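PDB 3WO8: beta-N-acetylglucosaminidase from Thermotoga maritima, which probably hydrolyses terminal non-reducing N-acetyl-D-hexosamine residues from N-acetyl-beta-D-hexosaminides, working as a dimeric family 3 glycoside hydrolase built on a TIM barrel. Local coordinates for residues F59-S64 with L336-M341; K196-D201 with R244-F249; A416-E421 with V446-G451. All blocks are in the same frame, centred on the assembly; numbering follows the deposited sequence.

Contact 1. Residues F59-S64 with L336-M341; sequences FMSFLS and LADVSM
S61 meets A337 and D338 where helix 53-66 of the TIM barrel lies beside helix 334-342, which leads into strand 345-347 at the edge of the mixed C-terminal sheet. The touching patch is small. S61 and A337 both direct their CB atoms at the other helix, and S61 CB lies 4.0 Å from A337 CB, an apolar contact between two short side chains. Beside it, S61 OG gives a weak hydrogen bond to D338 OD1 at 3.4 Å. The hydroxyl is placed for this by its first torsion, with OG anti to the backbone N (chi1 -180°), while OD2 of the same carboxylate stands farther off, 4.0 Å from S61 OG. K65, on the next turn of helix 53-66, forms a long, weak ion pair with D338 OD1, and that oxygen therefore has two loose partners on one helix. Further out, helix 53-66 links barrel strands 42-45 and 70-72 in a beta-alpha-beta crossover. Its inner residues F59, M60 and L63 pack on strand 42-45, and F59 also meets the rings of F24 and F27. Helix 334-342 in turn packs through S340 and M341 on helix 462-471. It also reaches the dimer interface, where V339 packs on F95 of the second subunit and V339 O accepts a hydrogen bond from ND2 of N98 of that subunit.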
ATOM      1  N   PHE B  59     -13.908  -0.561   9.992  1.00 35.14           N
ATOM      2  CA  PHE B  59     -14.942   0.211   9.328  1.00 38.39           C
ATOM      3  C   PHE B  59     -15.532  -0.612   8.200  1.00 36.51           C
ATOM      4  O   PHE B  59     -16.712  -0.644   8.027  1.00 41.20           O
ATOM      5  CB  PHE B  59     -14.369   1.562   8.845  1.00 42.17           C
ATOM      6  CG  PHE B  59     -15.403   2.645   8.560  1.00 43.14           C
ATOM      7  CD1 PHE B  59     -16.753   2.471   8.821  1.00 43.32           C
ATOM      8  CD2 PHE B  59     -14.990   3.846   8.022  1.00 43.79           C
ATOM      9  CE1 PHE B  59     -17.657   3.462   8.525  1.00 45.04           C
ATOM     10  CE2 PHE B  59     -15.872   4.853   7.748  1.00 44.24           C
ATOM     11  CZ  PHE B  59     -17.213   4.664   7.993  1.00 47.99           C
ATOM     12  N   MET B  60     -14.713  -1.310   7.438  1.00 38.71           N
ATOM     13  CA  MET B  60     -15.221  -2.075   6.284  1.00 35.01           C
ATOM     14  C   MET B  60     -15.987  -3.283   6.798  1.00 32.60           C
ATOM     15  O   MET B  60     -16.978  -3.691   6.236  1.00 31.53           O
ATOM     16  CB  MET B  60     -14.053  -2.547   5.400  1.00 35.22           C
ATOM     17  CG  MET B  60     -13.375  -1.453   4.596  1.00 36.06           C
ATOM     18  SD  MET B  60     -14.501  -0.917   3.305  1.00 38.93           S
ATOM     19  CE  MET B  60     -13.455   0.169   2.360  1.00 41.49           C
ATOM     20  N   SER B  61     -15.491  -3.891   7.858  1.00 31.11           N
ATOM     21  CA  SER B  61     -16.198  -4.991   8.476  1.00 31.94           C
ATOM     22  C   SER B  61     -17.588  -4.584   8.959  1.00 37.13           C
ATOM     23  O   SER B  61     -18.545  -5.307   8.792  1.00 41.09           O
ATOM     24  CB  SER B  61     -15.437  -5.468   9.695  1.00 30.45           C
ATOM     25  OG  SER B  61     -16.129  -6.532  10.283  1.00 29.39           O
ATOM     26  N   PHE B  62     -17.665  -3.432   9.605  1.00 40.28           N
ATOM     27  CA  PHE B  62     -18.925  -2.834  10.005  1.00 42.00           C
ATOM     28  C   PHE B  62     -19.823  -2.562   8.793  1.00 42.06           C
ATOM     29  O   PHE B  62     -20.993  -2.936   8.813  1.00 45.02           O
ATOM     30  CB  PHE B  62     -18.675  -1.543  10.795  1.00 43.55           C
ATOM     31  CG  PHE B  62     -19.909  -0.754  11.060  1.00 46.53           C
ATOM     32  CD1 PHE B  62     -20.757  -1.105  12.105  1.00 48.09           C
ATOM     33  CD2 PHE B  62     -20.242   0.328  10.253  1.00 47.36           C
ATOM     34  CE1 PHE B  62     -21.911  -0.383  12.363  1.00 45.20           C
ATOM     35  CE2 PHE B  62     -21.400   1.048  10.492  1.00 46.74           C
ATOM     36  CZ  PHE B  62     -22.227   0.696  11.560  1.00 48.31           C
ATOM     37  N   LEU B  63     -19.314  -1.919   7.756  1.00 37.51           N
ATOM     38  CA  LEU B  63     -20.196  -1.556   6.663  1.00 40.86           C
ATOM     39  C   LEU B  63     -20.708  -2.826   6.068  1.00 45.35           C
ATOM     40  O   LEU B  63     -21.843  -2.921   5.563  1.00 50.27           O
ATOM     41  CB  LEU B  63     -19.475  -0.770   5.601  1.00 41.18           C
ATOM     42  CG  LEU B  63     -19.059   0.596   6.101  1.00 44.73           C
ATOM     43  CD1 LEU B  63     -18.031   1.238   5.175  1.00 44.70           C
ATOM     44  CD2 LEU B  63     -20.289   1.485   6.244  1.00 47.41           C
ATOM     45  N   SER B  64     -19.876  -3.842   6.151  1.00 44.26           N
ATOM     46  CA  SER B  64     -20.186  -5.062   5.453  1.00 44.18           C
ATOM     47  C   SER B  64     -21.389  -5.741   6.100  1.00 45.81           C
ATOM     48  O   SER B  64     -22.342  -6.105   5.420  1.00 47.60           O
ATOM     49  CB  SER B  64     -18.968  -5.981   5.451  1.00 41.53           C
ATOM     50  OG  SER B  64     -19.187  -7.068   4.596  1.00 43.65           O
ATOM     51  N   LEU B 336     -10.218  -9.104   7.386  1.00 29.16           N
ATOM     52  CA  LEU B 336      -9.038  -9.237   8.173  1.00 29.40           C
ATOM     53  C   LEU B 336      -9.386  -8.884   9.643  1.00 29.52           C
ATOM     54  O   LEU B 336      -8.879  -9.472  10.584  1.00 25.67           O
ATOM     55  CB  LEU B 336      -7.878  -8.432   7.564  1.00 27.01           C
ATOM     56  CG  LEU B 336      -7.343  -9.122   6.316  1.00 27.78           C
ATOM     57  CD1 LEU B 336      -6.441  -8.251   5.458  1.00 27.65           C
ATOM     58  CD2 LEU B 336      -6.599 -10.395   6.673  1.00 30.62           C
ATOM     59  N   ALA B 337     -10.280  -7.937   9.837  1.00 33.16           N
ATOM     60  CA  ALA B 337     -10.798  -7.691  11.193  1.00 32.78           C
ATOM     61  C   ALA B 337     -11.350  -8.959  11.799  1.00 34.41           C
ATOM     62  O   ALA B 337     -11.040  -9.313  12.943  1.00 35.88           O
ATOM     63  CB  ALA B 337     -11.874  -6.617  11.162  1.00 32.89           C
ATOM     64  N   ASP B 338     -12.154  -9.667  11.021  1.00 37.78           N
ATOM     65  CA  ASP B 338     -12.836 -10.836  11.546  1.00 39.34           C
ATOM     66  C   ASP B 338     -11.844 -11.893  11.821  1.00 39.97           C
ATOM     67  O   ASP B 338     -11.922 -12.546  12.886  1.00 46.23           O
ATOM     68  CB  ASP B 338     -13.881 -11.379  10.574  1.00 45.33           C
ATOM     69  CG  ASP B 338     -14.946 -10.391  10.264  1.00 46.21           C
ATOM     70  OD1 ASP B 338     -15.424  -9.706  11.187  1.00 58.50           O
ATOM     71  OD2 ASP B 338     -15.299 -10.285   9.092  1.00 51.79           O
ATOM     72  N   VAL B 339     -10.910 -12.079  10.882  1.00 35.77           N
ATOM     73  CA  VAL B 339      -9.881 -13.089  11.072  1.00 35.34           C
ATOM     74  C   VAL B 339      -9.140 -12.814  12.365  1.00 35.72           C
ATOM     75  O   VAL B 339      -8.821 -13.724  13.106  1.00 36.83           O
ATOM     76  CB  VAL B 339      -8.898 -13.099   9.909  1.00 38.78           C
ATOM     77  CG1 VAL B 339      -7.686 -13.959  10.237  1.00 38.90           C
ATOM     78  CG2 VAL B 339      -9.588 -13.633   8.682  1.00 40.92           C
ATOM     79  N   SER B 340      -8.904 -11.540  12.667  1.00 37.63           N
ATOM     80  CA  SER B 340      -8.115 -11.198  13.833  1.00 41.60           C
ATOM     81  C   SER B 340      -8.904 -11.471  15.088  1.00 43.35           C
ATOM     82  O   SER B 340      -8.373 -12.087  16.040  1.00 41.76           O
ATOM     83  CB  SER B 340      -7.672  -9.744  13.808  1.00 43.11           C
ATOM     84  OG  SER B 340      -7.541  -9.281  12.469  1.00 50.91           O
ATOM     85  N   MET B 341     -10.156 -10.997  15.088  1.00 43.25           N
ATOM     86  CA  MET B 341     -11.069 -11.241  16.204  1.00 42.53           C
ATOM     87  C   MET B 341     -11.102 -12.719  16.584  1.00 38.85           C
ATOM     88  O   MET B 341     -10.875 -13.090  17.739  1.00 34.94           O
ATOM     89  CB  MET B 341     -12.492 -10.791  15.865  1.00 45.70           C
ATOM     90  CG  MET B 341     -13.450 -10.884  17.069  1.00 48.76           C
ATOM     91  SD  MET B 341     -12.994  -9.867  18.514  1.00 50.45           S
ATOM     92  CE  MET B 341     -12.461 -10.939  19.836  1.00 46.31           C
TER

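Contact 2. Residues K196-D201 with R244-F249; sequences KLWEED and REKIGF
W198 and I247 mark the closest backbone approach, with CA atoms 10.5 Å apart, so the two main chains stand well separated and long side chains bridge the gap. W198 belongs to helix 194-199, whose chain turns into a loop at E200. K246 and I247 lie in the wider pi-type turn at 244-247. G248 then leaves helical geometry with a positive phi of 119°, a conformation in which a side chain would collide with I247 O. Within the TIM barrel, helix 236-247 lies between strands 216-219 and 253-257, while helix 194-199 is a short helix ahead of helix 203-211 in the link from strand 167-173 to strand 216-219.

The main interaction is cation-pi. K246 comes in from the direction opposite to W198 and lays its chain over one face of the indole, with K246 CD 3.6 Å from W198 CZ3. K246 CE follows above the six-membered ring in a CH-pi contact, 4.0 Å from the ring centroid. The lysine runs extended until its last torsion, where the bend (chi4 -44°) lowers NZ toward the ring, near the rim at W198 CZ2. There K246 NZ sits 3.6 Å from the centroid, 21° off the ring normal. I247 adds an apolar touch, its CG1 lying 4.1 Å from W198 CH2. R206 makes a second cation-pi contact with W198 and bonds to W198 O through NH2, while V242 of helix 236-247 also packs on the indole.

Two cations, K246 and R206, thus contact one indole, whose pi system can attract positive charge. The link between the two segments probably rests on that attraction and on dispersion, with no directional bond between them to fix K246.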
ATOM      1  N   LYS B 196     -18.301  28.137 -26.327  1.00 68.95           N
ATOM      2  CA  LYS B 196     -16.930  27.813 -25.928  1.00 65.10           C
ATOM      3  C   LYS B 196     -16.953  26.650 -24.940  1.00 58.14           C
ATOM      4  O   LYS B 196     -16.204  25.686 -25.103  1.00 55.81           O
ATOM      5  CB  LYS B 196     -16.223  29.019 -25.313  1.00 67.55           C
ATOM      6  CG  LYS B 196     -15.174  29.663 -26.208  1.00 71.79           C
ATOM      7  CD  LYS B 196     -14.101  30.355 -25.364  1.00 75.34           C
ATOM      8  CE  LYS B 196     -12.706  30.249 -25.978  1.00 76.84           C
ATOM      9  NZ  LYS B 196     -11.637  30.133 -24.939  1.00 73.28           N
ATOM     10  N   LEU B 197     -17.829  26.746 -23.942  1.00 48.64           N
ATOM     11  CA  LEU B 197     -18.091  25.645 -23.007  1.00 56.64           C
ATOM     12  C   LEU B 197     -18.323  24.296 -23.640  1.00 61.12           C
ATOM     13  O   LEU B 197     -17.705  23.289 -23.253  1.00 63.00           O
ATOM     14  CB  LEU B 197     -19.334  25.912 -22.173  1.00 60.46           C
ATOM     15  CG  LEU B 197     -19.061  26.326 -20.727  1.00 69.34           C
ATOM     16  CD1 LEU B 197     -18.231  27.607 -20.670  1.00 67.81           C
ATOM     17  CD2 LEU B 197     -20.379  26.462 -19.956  1.00 69.74           C
ATOM     18  N   TRP B 198     -19.268  24.279 -24.573  1.00 61.44           N
ATOM     19  CA  TRP B 198     -19.698  23.049 -25.236  1.00 54.34           C
ATOM     20  C   TRP B 198     -18.545  22.462 -26.035  1.00 50.25           C
ATOM     21  O   TRP B 198     -18.266  21.276 -25.962  1.00 49.29           O
ATOM     22  CB  TRP B 198     -20.906  23.328 -26.138  1.00 49.67           C
ATOM     23  CG  TRP B 198     -21.436  22.093 -26.733  1.00 46.07           C
ATOM     24  CD1 TRP B 198     -21.216  21.652 -27.998  1.00 42.89           C
ATOM     25  CD2 TRP B 198     -22.214  21.079 -26.071  1.00 44.31           C
ATOM     26  NE1 TRP B 198     -21.834  20.439 -28.177  1.00 45.03           N
ATOM     27  CE2 TRP B 198     -22.448  20.063 -27.010  1.00 44.05           C
ATOM     28  CE3 TRP B 198     -22.733  20.932 -24.777  1.00 48.03           C
ATOM     29  CZ2 TRP B 198     -23.193  18.910 -26.706  1.00 47.48           C
ATOM     30  CZ3 TRP B 198     -23.485  19.762 -24.465  1.00 47.12           C
ATOM     31  CH2 TRP B 198     -23.712  18.784 -25.432  1.00 46.49           C
ATOM     32  N   GLU B 199     -17.874  23.329 -26.767  1.00 50.54           N
ATOM     33  CA  GLU B 199     -16.692  22.969 -27.534  1.00 55.90           C
ATOM     34  C   GLU B 199     -15.460  22.582 -26.732  1.00 52.70           C
ATOM     35  O   GLU B 199     -14.645  21.816 -27.218  1.00 51.07           O
ATOM     36  CB  GLU B 199     -16.287  24.136 -28.427  1.00 61.52           C
ATOM     37  CG  GLU B 199     -17.282  24.413 -29.530  1.00 69.22           C
ATOM     38  CD  GLU B 199     -16.809  25.498 -30.468  1.00 76.65           C
ATOM     39  OE1 GLU B 199     -16.389  26.579 -29.991  1.00 79.34           O
ATOM     40  OE2 GLU B 199     -16.867  25.253 -31.684  1.00 78.44           O
ATOM     41  N   GLU B 200     -15.270  23.164 -25.547  1.00 57.89           N
ATOM     42  CA  GLU B 200     -14.020  22.936 -24.772  1.00 56.24           C
ATOM     43  C   GLU B 200     -14.231  22.109 -23.492  1.00 53.88           C
ATOM     44  O   GLU B 200     -14.040  20.910 -23.488  1.00 47.23           O
ATOM     45  CB  GLU B 200     -13.351  24.269 -24.470  1.00 58.61           C
ATOM     46  CG  GLU B 200     -12.730  24.909 -25.701  1.00 59.40           C
ATOM     47  CD  GLU B 200     -12.454  26.390 -25.544  1.00 64.22           C
ATOM     48  OE1 GLU B 200     -12.129  26.846 -24.426  1.00 59.98           O
ATOM     49  OE2 GLU B 200     -12.554  27.104 -26.563  1.00 72.24           O
ATOM     50  N   ASP B 201     -14.700  22.745 -22.436  1.00 53.51           N
ATOM     51  CA  ASP B 201     -14.810  22.107 -21.116  1.00 55.65           C
ATOM     52  C   ASP B 201     -15.712  20.866 -21.050  1.00 55.28           C
ATOM     53  O   ASP B 201     -15.454  19.938 -20.267  1.00 49.77           O
ATOM     54  CB  ASP B 201     -15.306  23.132 -20.078  1.00 58.16           C
ATOM     55  CG  ASP B 201     -14.456  24.386 -20.060  1.00 59.41           C
ATOM     56  OD1 ASP B 201     -14.363  25.056 -21.129  1.00 59.58           O
ATOM     57  OD2 ASP B 201     -13.853  24.669 -18.990  1.00 64.76           O
ATOM     58  N   ARG B 244     -28.819  16.007 -18.295  1.00 43.87           N
ATOM     59  CA  ARG B 244     -29.813  14.936 -18.439  1.00 45.82           C
ATOM     60  C   ARG B 244     -30.532  14.858 -19.790  1.00 48.52           C
ATOM     61  O   ARG B 244     -30.940  13.756 -20.200  1.00 49.50           O
ATOM     62  CB  ARG B 244     -30.871  15.055 -17.391  1.00 47.70           C
ATOM     63  CG  ARG B 244     -30.302  14.981 -16.008  1.00 49.67           C
ATOM     64  CD  ARG B 244     -30.649  13.675 -15.386  1.00 49.64           C
ATOM     65  NE  ARG B 244     -30.209  13.649 -13.997  1.00 49.95           N
ATOM     66  CZ  ARG B 244     -29.489  12.688 -13.447  1.00 46.92           C
ATOM     67  NH1 ARG B 244     -29.092  11.662 -14.163  1.00 46.75           N
ATOM     68  NH2 ARG B 244     -29.171  12.761 -12.167  1.00 50.65           N
ATOM     69  N   GLU B 245     -30.690  16.008 -20.457  1.00 48.17           N
ATOM     70  CA  GLU B 245     -31.404  16.100 -21.750  1.00 49.88           C
ATOM     71  C   GLU B 245     -30.442  16.246 -22.900  1.00 52.37           C
ATOM     72  O   GLU B 245     -30.377  15.380 -23.777  1.00 62.71           O
ATOM     73  CB  GLU B 245     -32.429  17.257 -21.780  1.00 47.68           C
ATOM     74  CG  GLU B 245     -33.488  17.130 -20.690  1.00 50.79           C
ATOM     75  CD  GLU B 245     -34.546  18.222 -20.677  1.00 52.19           C
ATOM     76  OE1 GLU B 245     -34.293  19.378 -21.090  1.00 57.13           O
ATOM     77  OE2 GLU B 245     -35.653  17.915 -20.201  1.00 50.87           O
ATOM     78  N   LYS B 246     -29.702  17.340 -22.925  1.00 48.38           N
ATOM     79  CA  LYS B 246     -28.855  17.590 -24.068  1.00 50.02           C
ATOM     80  C   LYS B 246     -27.835  16.453 -24.256  1.00 55.20           C
ATOM     81  O   LYS B 246     -27.683  15.947 -25.356  1.00 56.88           O
ATOM     82  CB  LYS B 246     -28.166  18.937 -23.958  1.00 47.64           C
ATOM     83  CG  LYS B 246     -27.596  19.399 -25.270  1.00 47.51           C
ATOM     84  CD  LYS B 246     -26.878  20.721 -25.102  1.00 52.38           C
ATOM     85  CE  LYS B 246     -26.610  21.405 -26.433  1.00 56.01           C
ATOM     86  NZ  LYS B 246     -26.094  20.456 -27.473  1.00 58.74           N
ATOM     87  N   ILE B 247     -27.165  16.039 -23.184  1.00 60.33           N
ATOM     88  CA  ILE B 247     -26.121  15.003 -23.286  1.00 56.00           C
ATOM     89  C   ILE B 247     -26.719  13.615 -23.322  1.00 49.28           C
ATOM     90  O   ILE B 247     -26.274  12.764 -24.095  1.00 51.60           O
ATOM     91  CB  ILE B 247     -25.127  15.061 -22.110  1.00 55.90           C
ATOM     92  CG1 ILE B 247     -24.057  16.109 -22.393  1.00 59.67           C
ATOM     93  CG2 ILE B 247     -24.461  13.699 -21.902  1.00 52.91           C
ATOM     94  CD1 ILE B 247     -23.364  16.619 -21.149  1.00 62.38           C
ATOM     95  N   GLY B 248     -27.690  13.390 -22.453  1.00 43.31           N
ATOM     96  CA  GLY B 248     -28.392  12.129 -22.408  1.00 44.18           C
ATOM     97  C   GLY B 248     -28.300  11.355 -21.120  1.00 47.73           C
ATOM     98  O   GLY B 248     -28.934  10.299 -20.976  1.00 57.13           O
ATOM     99  N   PHE B 249     -27.545  11.890 -20.167  1.00 48.33           N
ATOM    100  CA  PHE B 249     -27.079  11.115 -19.042  1.00 43.33           C
ATOM    101  C   PHE B 249     -28.164  10.934 -18.013  1.00 42.87           C
ATOM    102  O   PHE B 249     -28.600  11.910 -17.436  1.00 44.65           O
ATOM    103  CB  PHE B 249     -25.869  11.809 -18.410  1.00 46.24           C
ATOM    104  CG  PHE B 249     -25.369  11.117 -17.174  1.00 46.04           C
ATOM    105  CD1 PHE B 249     -24.766   9.880 -17.265  1.00 44.70           C
ATOM    106  CD2 PHE B 249     -25.560  11.678 -15.923  1.00 45.84           C
ATOM    107  CE1 PHE B 249     -24.352   9.210 -16.142  1.00 47.63           C
ATOM    108  CE2 PHE B 249     -25.158  11.015 -14.793  1.00 46.79           C
ATOM    109  CZ  PHE B 249     -24.536   9.789 -14.903  1.00 50.58           C
TER

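Contact 3. Residues A416-E421 with V446-G451; sequences ADIPNE and VRYFEG
I418 faces Y448 and F449, one branch to each ring, and so joins the loop after strand 411-415 to the turn that leads into strand 453-456 in the C-terminal domain. The cross-contacts are apolar. I418 and Y448 approach from opposite directions, and the CG1 branch of I418 meets the Y448 ring obliquely, with CG1 3.4 Å from Y448 CE2; the still closer placement of CD1 is doubtful. The other branch diverges, CG2 being anti to the carbonyl carbon, and makes a looser contact, 4.5 Å from F449 CZ.

F449 is covered by Y448 CB, 4.0 Å above the centre of its ring, and by neighbouring side chains: it stacks with Y437 and is touched by H427 and L428. Y448 is touched by L424, which like those two lies on helix 421-429.

Backbone bonding shapes the turn: F449 N bonds to V446 O at 3.0 Å, and F449 is the centre of an inverse gamma turn, presenting two successive aromatic residues to I418.

Replacing Y448 by an alanine would probably leave the CG1 branch of I418, and L424, without their aromatic neighbour. With no hydrogen bond or ion pair across it, the contact depends on shape and on apolar burial.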
ATOM      1  N   ALA B 416       5.307  -9.693  25.409  1.00 48.41           N
ATOM      2  CA  ALA B 416       5.892 -10.251  24.210  1.00 52.91           C
ATOM      3  C   ALA B 416       6.328 -11.665  24.526  1.00 56.96           C
ATOM      4  O   ALA B 416       5.933 -12.626  23.871  1.00 71.60           O
ATOM      5  CB  ALA B 416       7.094  -9.407  23.778  1.00 53.84           C
ATOM      6  N   ASP B 417       7.160 -11.781  25.541  1.00 59.08           N
ATOM      7  CA  ASP B 417       7.596 -13.058  26.020  1.00 60.05           C
ATOM      8  C   ASP B 417       8.133 -12.932  27.439  1.00 64.05           C
ATOM      9  O   ASP B 417       8.184 -11.844  28.016  1.00 66.28           O
ATOM     10  CB  ASP B 417       8.633 -13.665  25.061  1.00 66.62           C
ATOM     11  CG  ASP B 417       9.962 -12.943  25.073  1.00 62.08           C
ATOM     12  OD1 ASP B 417       9.993 -11.764  24.693  1.00 66.96           O
ATOM     13  OD2 ASP B 417      10.977 -13.574  25.421  1.00 57.90           O
ATOM     14  N   ILE B 418       8.529 -14.057  28.006  1.00 67.10           N
ATOM     15  CA  ILE B 418       8.980 -14.100  29.386  1.00 69.98           C
ATOM     16  C   ILE B 418      10.305 -14.886  29.415  1.00 70.54           C
ATOM     17  O   ILE B 418      10.323 -16.084  29.620  1.00 65.48           O
ATOM     18  CB  ILE B 418       7.874 -14.682  30.293  1.00 67.97           C
ATOM     19  CG1 ILE B 418       7.214 -15.925  29.683  1.00 80.59           C
ATOM     20  CG2 ILE B 418       6.721 -13.700  30.419  1.00 64.98           C
ATOM     21  CD1 ILE B 418       8.086 -17.152  29.458  1.00 83.39           C
ATOM     22  N   PRO B 419      11.431 -14.213  29.171  1.00 69.54           N
ATOM     23  CA  PRO B 419      12.679 -14.974  29.029  1.00 70.11           C
ATOM     24  C   PRO B 419      13.277 -15.499  30.341  1.00 74.67           C
ATOM     25  O   PRO B 419      13.907 -16.545  30.338  1.00 76.55           O
ATOM     26  CB  PRO B 419      13.634 -13.971  28.375  1.00 68.20           C
ATOM     27  CG  PRO B 419      13.108 -12.630  28.755  1.00 71.74           C
ATOM     28  CD  PRO B 419      11.641 -12.760  29.077  1.00 69.90           C
ATOM     29  N   ASN B 420      13.109 -14.771  31.441  1.00 80.11           N
ATOM     30  CA  ASN B 420      13.676 -15.197  32.729  1.00 80.28           C
ATOM     31  C   ASN B 420      12.651 -15.255  33.838  1.00 82.69           C
ATOM     32  O   ASN B 420      11.479 -14.935  33.642  1.00 75.45           O
ATOM     33  CB  ASN B 420      14.885 -14.355  33.197  1.00 80.09           C
ATOM     34  CG  ASN B 420      15.253 -13.229  32.250  1.00 81.26           C
ATOM     35  OD1 ASN B 420      15.516 -13.458  31.065  1.00 81.72           O
ATOM     36  ND2 ASN B 420      15.346 -12.017  32.782  1.00 77.59           N
ATOM     37  N   GLU B 421      13.127 -15.706  34.997  1.00 85.73           N
ATOM     38  CA  GLU B 421      12.312 -15.884  36.188  1.00 83.48           C
ATOM     39  C   GLU B 421      12.167 -14.555  36.919  1.00 80.85           C
ATOM     40  O   GLU B 421      11.090 -14.240  37.424  1.00 75.48           O
ATOM     41  CB  GLU B 421      12.936 -16.950  37.105  1.00 87.33           C
ATOM     42  CG  GLU B 421      12.270 -17.153  38.480  1.00 90.46           C
ATOM     43  CD  GLU B 421      10.861 -17.743  38.412  1.00 90.38           C
ATOM     44  OE1 GLU B 421      10.709 -18.874  37.923  1.00 84.56           O
ATOM     45  OE2 GLU B 421       9.895 -17.089  38.866  1.00 90.17           O
ATOM     46  N   VAL B 446       0.480 -18.305  28.381  1.00 59.34           N
ATOM     47  CA  VAL B 446      -0.702 -18.386  29.233  1.00 57.78           C
ATOM     48  C   VAL B 446      -0.503 -19.192  30.504  1.00 63.55           C
ATOM     49  O   VAL B 446      -1.026 -18.843  31.542  1.00 69.61           O
ATOM     50  CB  VAL B 446      -1.869 -19.032  28.485  1.00 53.07           C
ATOM     51  CG1 VAL B 446      -2.925 -19.552  29.441  1.00 52.35           C
ATOM     52  CG2 VAL B 446      -2.512 -18.029  27.566  1.00 53.82           C
ATOM     53  N   ARG B 447       0.210 -20.303  30.427  1.00 77.69           N
ATOM     54  CA  ARG B 447       0.316 -21.196  31.586  1.00 90.66           C
ATOM     55  C   ARG B 447       0.733 -20.438  32.855  1.00 91.61           C
ATOM     56  O   ARG B 447       0.151 -20.643  33.929  1.00 95.75           O
ATOM     57  CB  ARG B 447       1.272 -22.360  31.301  1.00 98.48           C
ATOM     58  CG  ARG B 447       2.747 -21.998  31.368  1.00107.50           C
ATOM     59  CD  ARG B 447       3.537 -22.699  30.296  1.00113.98           C
ATOM     60  NE  ARG B 447       3.703 -24.135  30.539  1.00125.80           N
ATOM     61  CZ  ARG B 447       4.769 -24.700  31.105  1.00128.22           C
ATOM     62  NH1 ARG B 447       5.801 -23.964  31.521  1.00130.64           N
ATOM     63  NH2 ARG B 447       4.807 -26.021  31.248  1.00123.98           N
ATOM     64  N   TYR B 448       1.697 -19.530  32.700  1.00 85.08           N
ATOM     65  CA  TYR B 448       2.252 -18.763  33.804  1.00 79.51           C
ATOM     66  C   TYR B 448       1.195 -17.949  34.564  1.00 73.87           C
ATOM     67  O   TYR B 448       1.250 -17.806  35.786  1.00 71.93           O
ATOM     68  CB  TYR B 448       3.264 -17.789  33.263  1.00 80.00           C
ATOM     69  CG  TYR B 448       4.477 -18.416  32.643  1.00 86.69           C
ATOM     70  CD1 TYR B 448       5.439 -19.034  33.431  1.00 91.84           C
ATOM     71  CD2 TYR B 448       4.700 -18.338  31.279  1.00 85.76           C
ATOM     72  CE1 TYR B 448       6.593 -19.572  32.874  1.00 92.33           C
ATOM     73  CE2 TYR B 448       5.841 -18.879  30.710  1.00 92.53           C
ATOM     74  CZ  TYR B 448       6.799 -19.495  31.505  1.00 91.84           C
ATOM     75  OH  TYR B 448       7.952 -20.028  30.940  1.00 75.19           O
ATOM     76  N   PHE B 449       0.235 -17.425  33.823  1.00 65.91           N
ATOM     77  CA  PHE B 449      -0.764 -16.536  34.376  1.00 65.47           C
ATOM     78  C   PHE B 449      -2.021 -17.288  34.662  1.00 69.82           C
ATOM     79  O   PHE B 449      -3.082 -16.953  34.173  1.00 66.66           O
ATOM     80  CB  PHE B 449      -0.985 -15.367  33.422  1.00 65.97           C
ATOM     81  CG  PHE B 449       0.294 -14.678  33.072  1.00 61.08           C
ATOM     82  CD1 PHE B 449       1.006 -13.989  34.041  1.00 58.36           C
ATOM     83  CD2 PHE B 449       0.836 -14.810  31.812  1.00 62.18           C
ATOM     84  CE1 PHE B 449       2.221 -13.400  33.743  1.00 63.62           C
ATOM     85  CE2 PHE B 449       2.050 -14.219  31.497  1.00 66.39           C
ATOM     86  CZ  PHE B 449       2.744 -13.508  32.464  1.00 66.65           C
ATOM     87  N   GLU B 450      -1.871 -18.302  35.502  1.00 86.38           N
ATOM     88  CA  GLU B 450      -2.963 -19.197  35.860  1.00 95.59           C
ATOM     89  C   GLU B 450      -4.061 -18.467  36.636  1.00 90.08           C
ATOM     90  O   GLU B 450      -3.778 -17.820  37.659  1.00 87.71           O
ATOM     91  CB  GLU B 450      -2.411 -20.368  36.700  1.00108.85           C
ATOM     92  CG  GLU B 450      -3.441 -21.111  37.567  1.00116.28           C
ATOM     93  CD  GLU B 450      -3.351 -20.791  39.065  1.00109.15           C
ATOM     94  OE1 GLU B 450      -3.127 -21.731  39.845  1.00 96.41           O
ATOM     95  OE2 GLU B 450      -3.493 -19.619  39.479  1.00110.75           O
ATOM     96  N   GLY B 451      -5.301 -18.569  36.147  1.00 76.68           N
ATOM     97  CA  GLY B 451      -6.463 -18.037  36.873  1.00 75.07           C
ATOM     98  C   GLY B 451      -6.627 -16.526  36.762  1.00 77.93           C
ATOM     99  O   GLY B 451      -7.742 -15.991  36.976  1.00 76.26           O
TER

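How the contacts relate
The three contacts share no helix or strand. Contact 1 is the most buried, its centre about 15 Å from the centre of the chain, where the barrel meets the helix leading into the C-terminal sheet and where the second subunit comes close. Contact 2 is a surface contact on the opposite side of the chain's centre from contact 1, nested in sequence within the long loop that contact 1 closes. Contact 3 follows in series in the C-terminal domain, partly buried, its centre about 71 Å from that of contact 2. Their chemistry differs accordingly: small side chains and a weak polar bond between closely spaced helices, a lysine on an indole at the surface, and apolar packing between a loop and a 3-10 turn.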